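Local coordinates for protein isomerase/lactonizing enzyme (Agrobacterium tumefaciens, PDB 1RVK) that is of unknown function but belongs to the enolase superfamily, binds magnesium and probably removes a proton next to a carboxylate of its substrate, at residues A[127-138]-A[322-333]; A[167-175]-A[185-193]. All blocks are in the same frame, centred on the assembly; numbering follows the deposited sequence.

Interaction 1 (A[127-138]-A[322-333]); sequences YRDKVLAYGSIM and TKNCRWYERGLL
The ring of Y134 turns an edge onto the face of W327: CD2 lies 3.4 Å from W327 CG, and the planes stand at 88°, a T-shaped pair. The Y134 ring reaches this place because CG sits between the backbone N and the carbonyl carbon (chi1 63°), which folds the ring back toward the partner strand. One face of the same ring lies over E329 CA, while W327 spreads its other face under the aliphatic CG of R326. A broad indole suits a site that must pack on two sides.

E329 runs out fully extended, its carboxylate inclined 35° to the tyrosine ring. S136 OG donates to the anti lone pair of E329 OE1 at 2.8 Å. A small hydroxyl fits here, and K169 and R280 add salt bridges to the carboxylate.

Y134, S136 and E329 lie on the first and last strands of the (beta/alpha)7beta barrel of the enolase superfamily, with W327 just ahead of the last; the parallel pairing of these strands helps to close the cylinder. The ladder runs regularly from Y328 N to L132 O as far as S136 N to R330 O. Then, at G331, whose backbone angles leave no room for a beta carbon, and the cis peptide before L332, the register shifts by one residue, and L333 N reaches S136 O at 2.8 Å.

Before the strands, R128 meets C325 O end-on with NH1 at 3.0 Å and NH2 at 2.8 Å, the oxygen lying in the guanidinium plane; V131 CG2 rests on one face of that group. Nearby, K323 CB sits 3.6 Å from the centroid of the Y127 ring, over its face, a CH-pi contact made by the aliphatic part of the lysine, whose amine leads away.

Interaction 2 (A[167-175]-A[185-193]); sequences GIKLHTWMP and MDLKACAAV
L170 pushes its two methyl groups against the helix, where V193 CG2 lies 3.7 Å from L170 CD2. The two side chains slide past each other in opposite directions, and CD1 also faces A189 and C190. Leucine fills this layer with a branched end, while the small A189 leaves room for the W173 indole, whose CZ3 lies 3.8 Å from A189 CB.

Around D186 the character changes from dry packing to hydration. The carboxylate lies nearly coplanar with the indole of W173 (planes 16° apart), OD2 standing at the ring edge 3.6 Å from CE3. T172 CB touches OD2 at 3.2 Å. The threonine hydroxyl OG1, placed between the backbone N and the carbonyl carbon (chi1 41°), bonds a water at 2.7 Å, which also links W173 O with D186 OD1. A second water joins W173 O to D186 OD2 at 2.7 Å. Threonine suits this border, offering one methyl and one hydroxyl. Y211 gives OD1 a further hydrogen bond.

Strand 167-171 and the 185-193 part of helix 183-197 run at 159° to each other; strand and helix are the first two members of a beta-alpha-beta crossover completed by strand 202-206. V193 reaches L203 on that strand and Y153 on helix 150-163, the helix that also packs on L170.

In the fold
Interactions 1 and 2, with centres about 19 Å apart, meet where strand 130-137 lies beside strand 167-171 in the barrel. I137 O is 2.7 Å from H171 ND1, Y134 OH 2.9 Å from K169 NZ, and I137 CD1 3.3 Å from L170 CD2. Strand 167-171 thus turns L170 outward to the helix of interaction 2 and K169 inward to E329 of interaction 1. K169 also pairs with E232, which holds magnesium together with D206 and E258. The E329 side chain comes within about 5 Å of the ion, whereas the T172 side chain stays about 11 Å from it. Interaction 1 therefore borders the probable active site, and interaction 2 backs it from the outer layer.

Interaction 1 (A[127-138]-A[322-333])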
loop_
_atom_site.group_PDB
_atom_site.type_symbol
_atom_site.label_atom_id
_atom_site.label_comp_id
_atom_site.label_asym_id
_atom_site.label_seq_id
_atom_site.Cartn_x
_atom_site.Cartn_y
_atom_site.Cartn_z
ATOM N N TYR A 127 11.974 13.479 -7.433
ATOM C CA TYR A 127 12.118 13.070 -8.821
ATOM C C TYR A 127 10.947 13.630 -9.625
ATOM O O TYR A 127 11.134 14.138 -10.726
ATOM C CB TYR A 127 12.137 11.544 -8.978
ATOM C CG TYR A 127 12.209 11.141 -10.436
ATOM C CD1 TYR A 127 13.356 11.390 -11.187
ATOM C CD2 TYR A 127 11.105 10.585 -11.086
ATOM C CE1 TYR A 127 13.404 11.108 -12.551
ATOM C CE2 TYR A 127 11.143 10.297 -12.453
ATOM C CZ TYR A 127 12.294 10.564 -13.176
ATOM O OH TYR A 127 12.336 10.315 -14.529
ATOM N N ARG A 128 9.740 13.540 -9.069
ATOM C CA ARG A 128 8.542 14.035 -9.752
ATOM C C ARG A 128 7.489 14.601 -8.792
ATOM O O ARG A 128 7.276 14.065 -7.703
ATOM C CB ARG A 128 7.924 12.908 -10.588
ATOM C CG ARG A 128 7.696 11.629 -9.792
ATOM C CD ARG A 128 7.344 10.442 -10.671
ATOM N NE ARG A 128 7.607 9.194 -9.957
ATOM C CZ ARG A 128 7.432 7.979 -10.463
ATOM N NH1 ARG A 128 6.980 7.824 -11.702
ATOM N NH2 ARG A 128 7.738 6.915 -9.734
ATOM N N ASP A 129 6.823 15.678 -9.208
ATOM C CA ASP A 129 5.800 16.316 -8.385
ATOM C C ASP A 129 4.417 15.738 -8.634
ATOM O O ASP A 129 3.492 15.959 -7.853
ATOM C CB ASP A 129 5.778 17.822 -8.640
ATOM C CG ASP A 129 7.120 18.467 -8.384
ATOM O OD1 ASP A 129 7.668 18.276 -7.277
ATOM O OD2 ASP A 129 7.625 19.165 -9.288
ATOM N N LYS A 130 4.278 15.013 -9.738
ATOM C CA LYS A 130 3.016 14.372 -10.074
ATOM C C LYS A 130 3.355 13.012 -10.653
ATOM O O LYS A 130 4.450 12.809 -11.171
ATOM C CB LYS A 130 2.215 15.205 -11.083
ATOM C CG LYS A 130 2.788 15.250 -12.488
ATOM C CD LYS A 130 1.832 15.988 -13.420
ATOM C CE LYS A 130 2.326 15.979 -14.859
ATOM N NZ LYS A 130 1.399 16.714 -15.763
ATOM N N VAL A 131 2.425 12.072 -10.548
ATOM C CA VAL A 131 2.667 10.734 -11.059
ATOM C C VAL A 131 1.364 10.056 -11.442
ATOM O O VAL A 131 0.330 10.269 -10.804
ATOM C CB VAL A 131 3.393 9.857 -10.011
ATOM C CG1 VAL A 131 2.532 9.703 -8.767
ATOM C CG2 VAL A 131 3.722 8.494 -10.607
ATOM N N LEU A 132 1.422 9.244 -12.490
ATOM C CA LEU A 132 0.252 8.517 -12.946
ATOM C C LEU A 132 -0.170 7.536 -11.863
ATOM O O LEU A 132 0.670 6.952 -11.177
ATOM C CB LEU A 132 0.563 7.730 -14.222
ATOM C CG LEU A 132 0.800 8.507 -15.517
ATOM C CD1 LEU A 132 1.242 7.539 -16.603
ATOM C CD2 LEU A 132 -0.474 9.229 -15.934
ATOM N N ALA A 133 -1.476 7.359 -11.715
ATOM C CA ALA A 133 -2.003 6.426 -10.733
ATOM C C ALA A 133 -2.922 5.443 -11.438
ATOM O O ALA A 133 -3.549 5.787 -12.442
ATOM C CB ALA A 133 -2.783 7.182 -9.659
ATOM N N TYR A 134 -2.976 4.209 -10.946
ATOM C CA TYR A 134 -3.893 3.246 -11.533
ATOM C C TYR A 134 -5.020 3.072 -10.531
ATOM O O TYR A 134 -4.813 3.219 -9.326
ATOM C CB TYR A 134 -3.208 1.900 -11.857
ATOM C CG TYR A 134 -2.626 1.087 -10.705
ATOM C CD1 TYR A 134 -3.440 0.316 -9.870
ATOM C CD2 TYR A 134 -1.249 1.027 -10.508
ATOM C CE1 TYR A 134 -2.887 -0.503 -8.870
ATOM C CE2 TYR A 134 -0.691 0.221 -9.525
ATOM C CZ TYR A 134 -1.505 -0.542 -8.712
ATOM O OH TYR A 134 -0.928 -1.351 -7.759
ATOM N N GLY A 135 -6.221 2.815 -11.034
ATOM C CA GLY A 135 -7.356 2.620 -10.152
ATOM C C GLY A 135 -7.317 1.181 -9.687
ATOM O O GLY A 135 -7.502 0.270 -10.490
ATOM N N SER A 136 -7.069 0.981 -8.396
ATOM C CA SER A 136 -6.977 -0.354 -7.815
ATOM C C SER A 136 -8.345 -0.766 -7.274
ATOM O O SER A 136 -8.794 -0.257 -6.247
ATOM C CB SER A 136 -5.931 -0.343 -6.694
ATOM O OG SER A 136 -5.375 -1.627 -6.484
ATOM N N ILE A 137 -8.994 -1.692 -7.972
ATOM C CA ILE A 137 -10.330 -2.160 -7.607
ATOM C C ILE A 137 -10.364 -3.177 -6.467
ATOM O O ILE A 137 -9.574 -4.123 -6.440
ATOM C CB ILE A 137 -11.035 -2.780 -8.831
ATOM C CG1 ILE A 137 -11.040 -1.777 -9.987
ATOM C CG2 ILE A 137 -12.466 -3.163 -8.472
ATOM C CD1 ILE A 137 -11.578 -2.341 -11.289
HETATM N N MSE A 138 -11.290 -2.978 -5.530
HETATM C CA MSE A 138 -11.449 -3.886 -4.390
HETATM C C MSE A 138 -11.698 -5.326 -4.820
HETATM O O MSE A 138 -12.130 -5.589 -5.947
HETATM C CB MSE A 138 -12.634 -3.467 -3.515
HETATM C CG MSE A 138 -12.434 -2.222 -2.680
HETATM SE SE MSE A 138 -13.869 -2.042 -1.375
HETATM C CE MSE A 138 -13.046 -0.724 -0.231
ATOM N N THR A 322 11.303 8.669 -6.342
ATOM C CA THR A 322 12.018 7.716 -7.183
ATOM C C THR A 322 11.554 7.693 -8.636
ATOM O O THR A 322 10.457 8.151 -8.962
ATOM C CB THR A 322 11.911 6.295 -6.597
ATOM O OG1 THR A 322 10.531 5.927 -6.482
ATOM C CG2 THR A 322 12.550 6.245 -5.216
ATOM N N LYS A 323 12.400 7.152 -9.506
ATOM C CA LYS A 323 12.102 7.082 -10.933
ATOM C C LYS A 323 11.591 5.730 -11.417
ATOM O O LYS A 323 10.703 5.672 -12.271
ATOM C CB LYS A 323 13.354 7.449 -11.739
ATOM C CG LYS A 323 13.246 7.188 -13.241
ATOM C CD LYS A 323 14.563 7.511 -13.941
ATOM C CE LYS A 323 14.511 7.209 -15.433
ATOM N NZ LYS A 323 14.403 5.746 -15.706
ATOM N N ASN A 324 12.147 4.651 -10.871
ATOM C CA ASN A 324 11.785 3.308 -11.310
ATOM C C ASN A 324 10.521 2.690 -10.732
ATOM O O ASN A 324 10.546 1.597 -10.170
ATOM C CB ASN A 324 12.967 2.351 -11.107
ATOM C CG ASN A 324 13.365 2.200 -9.652
ATOM O OD1 ASN A 324 13.660 1.091 -9.197
ATOM N ND2 ASN A 324 13.396 3.307 -8.916
ATOM N N CYS A 325 9.416 3.403 -10.893
ATOM C CA CYS A 325 8.108 2.957 -10.428
ATOM C C CYS A 325 7.121 3.599 -11.392
ATOM O O CYS A 325 7.065 4.821 -11.500
ATOM C CB CYS A 325 7.852 3.446 -8.999
ATOM S SG CYS A 325 6.230 3.007 -8.353
ATOM N N ARG A 326 6.351 2.782 -12.099
ATOM C CA ARG A 326 5.408 3.312 -13.071
ATOM C C ARG A 326 4.195 4.016 -12.469
ATOM O O ARG A 326 3.716 5.009 -13.024
ATOM C CB ARG A 326 4.941 2.187 -14.007
ATOM C CG ARG A 326 4.105 2.654 -15.187
ATOM C CD ARG A 326 3.571 1.468 -15.995
ATOM N NE ARG A 326 4.603 0.788 -16.776
ATOM C CZ ARG A 326 5.046 1.209 -17.955
ATOM N NH1 ARG A 326 5.988 0.530 -18.597
ATOM N NH2 ARG A 326 4.541 2.307 -18.500
ATOM N N TRP A 327 3.713 3.534 -11.327
ATOM C CA TRP A 327 2.513 4.120 -10.733
ATOM C C TRP A 327 2.460 4.336 -9.235
ATOM O O TRP A 327 3.303 3.874 -8.471
ATOM C CB TRP A 327 1.288 3.244 -11.001
ATOM C CG TRP A 327 1.187 2.543 -12.304
ATOM C CD1 TRP A 327 1.722 1.327 -12.632
ATOM C CD2 TRP A 327 0.380 2.941 -13.409
ATOM N NE1 TRP A 327 1.278 0.937 -13.875
ATOM C CE2 TRP A 327 0.453 1.911 -14.375
ATOM C CE3 TRP A 327 -0.409 4.067 -13.677
ATOM C CZ2 TRP A 327 -0.234 1.977 -15.591
ATOM C CZ3 TRP A 327 -1.092 4.132 -14.884
ATOM C CH2 TRP A 327 -1.000 3.093 -15.827
ATOM N N TYR A 328 1.391 5.026 -8.850
ATOM C CA TYR A 328 1.027 5.240 -7.460
ATOM C C TYR A 328 -0.270 4.434 -7.462
ATOM O O TYR A 328 -1.062 4.537 -8.405
ATOM C CB TYR A 328 0.715 6.705 -7.156
ATOM C CG TYR A 328 -0.123 6.889 -5.903
ATOM C CD1 TYR A 328 -1.462 7.273 -5.988
ATOM C CD2 TYR A 328 0.426 6.693 -4.634
ATOM C CE1 TYR A 328 -2.233 7.464 -4.843
ATOM C CE2 TYR A 328 -0.338 6.879 -3.476
ATOM C CZ TYR A 328 -1.668 7.270 -3.592
ATOM O OH TYR A 328 -2.425 7.495 -2.465
ATOM N N GLU A 329 -0.469 3.610 -6.442
ATOM C CA GLU A 329 -1.670 2.784 -6.359
ATOM C C GLU A 329 -2.774 3.546 -5.643
ATOM O O GLU A 329 -2.687 3.784 -4.441
ATOM C CB GLU A 329 -1.357 1.482 -5.613
ATOM C CG GLU A 329 -2.524 0.520 -5.558
ATOM C CD GLU A 329 -2.139 -0.850 -5.041
ATOM O OE1 GLU A 329 -3.018 -1.735 -5.046
ATOM O OE2 GLU A 329 -0.968 -1.044 -4.636
ATOM N N ARG A 330 -3.812 3.927 -6.387
ATOM C CA ARG A 330 -4.921 4.686 -5.815
ATOM C C ARG A 330 -6.135 3.787 -5.599
ATOM O O ARG A 330 -6.746 3.305 -6.553
ATOM C CB ARG A 330 -5.280 5.853 -6.744
ATOM C CG ARG A 330 -5.979 7.030 -6.060
ATOM C CD ARG A 330 -5.908 8.280 -6.945
ATOM N NE ARG A 330 -6.353 9.488 -6.251
ATOM C CZ ARG A 330 -7.592 9.972 -6.289
ATOM N NH1 ARG A 330 -8.531 9.360 -6.998
ATOM N NH2 ARG A 330 -7.893 11.070 -5.606
ATOM N N GLY A 331 -6.471 3.563 -4.333
ATOM C CA GLY A 331 -7.599 2.715 -3.998
ATOM C C GLY A 331 -7.507 2.258 -2.555
ATOM O O GLY A 331 -6.770 2.862 -1.770
ATOM N N LEU A 332 -8.209 1.186 -2.195
ATOM C CA LEU A 332 -9.044 0.420 -3.119
ATOM C C LEU A 332 -10.352 1.113 -3.493
ATOM O O LEU A 332 -10.943 1.834 -2.685
ATOM C CB LEU A 332 -9.330 -0.961 -2.522
ATOM C CG LEU A 332 -8.065 -1.776 -2.241
ATOM C CD1 LEU A 332 -8.425 -3.101 -1.597
ATOM C CD2 LEU A 332 -7.313 -2.000 -3.543
ATOM N N LEU A 333 -10.797 0.867 -4.725
ATOM C CA LEU A 333 -12.008 1.470 -5.284
ATOM C C LEU A 333 -13.179 0.503 -5.453
ATOM O O LEU A 333 -12.990 -0.700 -5.649
ATOM C CB LEU A 333 -11.683 2.085 -6.651
ATOM C CG LEU A 333 -11.060 3.479 -6.812
ATOM C CD1 LEU A 333 -10.343 3.936 -5.564
ATOM C CD2 LEU A 333 -10.129 3.450 -8.011
#

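Interaction 2 (A[167-175]-A[185-193])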
loop_
_atom_site.group_PDB
_atom_site.type_symbol
_atom_site.label_atom_id
_atom_site.label_comp_id
_atom_site.label_asym_id
_atom_site.label_seq_id
_atom_site.Cartn_x
_atom_site.Cartn_y
_atom_site.Cartn_z
ATOM N N GLY A 167 -4.567 3.472 -16.029
ATOM C CA GLY A 167 -4.298 2.081 -15.710
ATOM C C GLY A 167 -5.347 1.599 -14.727
ATOM O O GLY A 167 -5.884 2.394 -13.963
ATOM N N ILE A 168 -5.642 0.303 -14.746
ATOM C CA ILE A 168 -6.643 -0.275 -13.853
ATOM C C ILE A 168 -6.195 -1.652 -13.391
ATOM O O ILE A 168 -5.782 -2.470 -14.211
ATOM C CB ILE A 168 -7.999 -0.446 -14.578
ATOM C CG1 ILE A 168 -8.525 0.919 -15.020
ATOM C CG2 ILE A 168 -9.011 -1.133 -13.655
ATOM C CD1 ILE A 168 -9.735 0.836 -15.934
ATOM N N LYS A 169 -6.274 -1.910 -12.087
ATOM C CA LYS A 169 -5.896 -3.223 -11.575
ATOM C C LYS A 169 -7.088 -3.894 -10.911
ATOM O O LYS A 169 -7.764 -3.299 -10.072
ATOM C CB LYS A 169 -4.754 -3.131 -10.557
ATOM C CG LYS A 169 -4.227 -4.516 -10.154
ATOM C CD LYS A 169 -2.971 -4.448 -9.292
ATOM C CE LYS A 169 -3.286 -4.098 -7.843
ATOM N NZ LYS A 169 -2.034 -3.930 -7.042
ATOM N N LEU A 170 -7.350 -5.136 -11.290
ATOM C CA LEU A 170 -8.458 -5.860 -10.691
ATOM C C LEU A 170 -7.979 -6.758 -9.568
ATOM O O LEU A 170 -6.925 -7.383 -9.678
ATOM C CB LEU A 170 -9.151 -6.768 -11.711
ATOM C CG LEU A 170 -9.772 -6.278 -13.016
ATOM C CD1 LEU A 170 -10.526 -7.447 -13.637
ATOM C CD2 LEU A 170 -10.724 -5.123 -12.763
ATOM N N HIS A 171 -8.737 -6.788 -8.477
ATOM C CA HIS A 171 -8.477 -7.717 -7.382
ATOM C C HIS A 171 -9.730 -8.559 -7.598
ATOM O O HIS A 171 -10.839 -8.026 -7.535
ATOM C CB HIS A 171 -8.540 -7.054 -5.997
ATOM C CG HIS A 171 -7.304 -6.295 -5.623
ATOM N ND1 HIS A 171 -7.097 -4.982 -5.986
ATOM C CD2 HIS A 171 -6.211 -6.664 -4.911
ATOM C CE1 HIS A 171 -5.932 -4.573 -5.513
ATOM N NE2 HIS A 171 -5.375 -5.574 -4.857
ATOM N N THR A 172 -9.576 -9.847 -7.885
ATOM C CA THR A 172 -10.746 -10.675 -8.134
ATOM C C THR A 172 -11.335 -11.352 -6.896
ATOM O O THR A 172 -10.994 -10.991 -5.770
ATOM C CB THR A 172 -10.454 -11.697 -9.257
ATOM O OG1 THR A 172 -9.137 -12.241 -9.093
ATOM C CG2 THR A 172 -10.532 -11.005 -10.615
ATOM N N TRP A 173 -12.225 -12.318 -7.102
ATOM C CA TRP A 173 -12.905 -12.995 -5.993
ATOM C C TRP A 173 -12.059 -13.922 -5.128
ATOM O O TRP A 173 -11.298 -14.750 -5.633
ATOM C CB TRP A 173 -14.106 -13.772 -6.529
ATOM C CG TRP A 173 -15.112 -12.906 -7.220
ATOM C CD1 TRP A 173 -16.153 -12.230 -6.644
ATOM C CD2 TRP A 173 -15.173 -12.620 -8.621
ATOM N NE1 TRP A 173 -16.860 -11.542 -7.604
ATOM C CE2 TRP A 173 -16.279 -11.762 -8.826
ATOM C CE3 TRP A 173 -14.400 -13.004 -9.726
ATOM C CZ2 TRP A 173 -16.632 -11.281 -10.091
ATOM C CZ3 TRP A 173 -14.752 -12.525 -10.989
ATOM C CH2 TRP A 173 -15.860 -11.672 -11.157
HETATM N N MSE A 174 -12.230 -13.791 -3.815
HETATM C CA MSE A 174 -11.492 -14.598 -2.854
HETATM C C MSE A 174 -12.389 -15.000 -1.687
HETATM O O MSE A 174 -13.333 -14.288 -1.345
HETATM C CB MSE A 174 -10.303 -13.794 -2.315
HETATM C CG MSE A 174 -9.386 -13.235 -3.393
HETATM SE SE MSE A 174 -7.901 -12.253 -2.640
HETATM C CE MSE A 174 -7.473 -11.160 -4.170
ATOM N N PRO A 175 -12.118 -16.158 -1.065
ATOM C CA PRO A 175 -12.979 -16.524 0.064
ATOM C C PRO A 175 -12.838 -15.433 1.131
ATOM O O PRO A 175 -11.828 -14.732 1.176
ATOM C CB PRO A 175 -12.420 -17.878 0.506
ATOM C CG PRO A 175 -10.993 -17.848 0.034
ATOM C CD PRO A 175 -11.092 -17.184 -1.313
HETATM N N MSE A 185 -13.654 -17.680 -13.567
HETATM C CA MSE A 185 -14.373 -16.445 -13.266
HETATM C C MSE A 185 -13.416 -15.263 -13.316
HETATM O O MSE A 185 -13.741 -14.214 -13.870
HETATM C CB MSE A 185 -15.028 -16.518 -11.881
HETATM C CG MSE A 185 -16.287 -17.365 -11.824
HETATM SE SE MSE A 185 -17.717 -16.630 -12.914
HETATM C CE MSE A 185 -18.337 -15.265 -11.714
ATOM N N ASP A 186 -12.232 -15.434 -12.733
ATOM C CA ASP A 186 -11.229 -14.375 -12.732
ATOM C C ASP A 186 -10.903 -13.956 -14.164
ATOM O O ASP A 186 -10.812 -12.765 -14.469
ATOM C CB ASP A 186 -9.950 -14.861 -12.039
ATOM C CG ASP A 186 -10.135 -15.072 -10.548
ATOM O OD1 ASP A 186 -9.182 -15.555 -9.892
ATOM O OD2 ASP A 186 -11.225 -14.754 -10.025
ATOM N N LEU A 187 -10.729 -14.937 -15.044
ATOM C CA LEU A 187 -10.412 -14.643 -16.437
ATOM C C LEU A 187 -11.569 -13.949 -17.146
ATOM O O LEU A 187 -11.343 -13.107 -18.012
ATOM C CB LEU A 187 -10.026 -15.921 -17.185
ATOM C CG LEU A 187 -8.622 -16.454 -16.883
ATOM C CD1 LEU A 187 -8.418 -17.807 -17.549
ATOM C CD2 LEU A 187 -7.593 -15.452 -17.373
ATOM N N LYS A 188 -12.802 -14.300 -16.788
ATOM C CA LYS A 188 -13.963 -13.659 -17.407
ATOM C C LYS A 188 -14.001 -12.186 -17.027
ATOM O O LYS A 188 -14.367 -11.335 -17.836
ATOM C CB LYS A 188 -15.272 -14.311 -16.960
ATOM C CG LYS A 188 -15.555 -15.677 -17.568
ATOM C CD LYS A 188 -17.015 -16.051 -17.343
ATOM C CE LYS A 188 -17.263 -17.538 -17.533
ATOM N NZ LYS A 188 -16.675 -18.339 -16.417
ATOM N N ALA A 189 -13.636 -11.887 -15.784
ATOM C CA ALA A 189 -13.620 -10.504 -15.320
ATOM C C ALA A 189 -12.567 -9.733 -16.102
ATOM O O ALA A 189 -12.814 -8.622 -16.570
ATOM C CB ALA A 189 -13.309 -10.450 -13.832
ATOM N N CYS A 190 -11.389 -10.331 -16.243
ATOM C CA CYS A 190 -10.303 -9.690 -16.975
ATOM C C CYS A 190 -10.696 -9.420 -18.421
ATOM O O CYS A 190 -10.417 -8.345 -18.965
ATOM C CB CYS A 190 -9.048 -10.562 -16.928
ATOM S SG CYS A 190 -8.283 -10.614 -15.284
ATOM N N ALA A 191 -11.346 -10.398 -19.040
ATOM C CA ALA A 191 -11.780 -10.267 -20.427
ATOM C C ALA A 191 -12.841 -9.181 -20.563
ATOM O O ALA A 191 -12.831 -8.411 -21.525
ATOM C CB ALA A 191 -12.327 -11.597 -20.928
ATOM N N ALA A 192 -13.764 -9.137 -19.608
ATOM C CA ALA A 192 -14.829 -8.139 -19.618
ATOM C C ALA A 192 -14.247 -6.732 -19.534
ATOM O O ALA A 192 -14.704 -5.818 -20.226
ATOM C CB ALA A 192 -15.782 -8.382 -18.453
ATOM N N VAL A 193 -13.236 -6.551 -18.688
ATOM C CA VAL A 193 -12.616 -5.239 -18.547
ATOM C C VAL A 193 -11.864 -4.842 -19.817
ATOM O O VAL A 193 -11.971 -3.705 -20.276
ATOM C CB VAL A 193 -11.647 -5.198 -17.345
ATOM C CG1 VAL A 193 -10.865 -3.884 -17.351
ATOM C CG2 VAL A 193 -12.435 -5.324 -16.042
HETATM O O HOH W 1 -9.248 -14.429 -7.571
HETATM O O HOH W 2 -12.184 -16.115 -7.901
#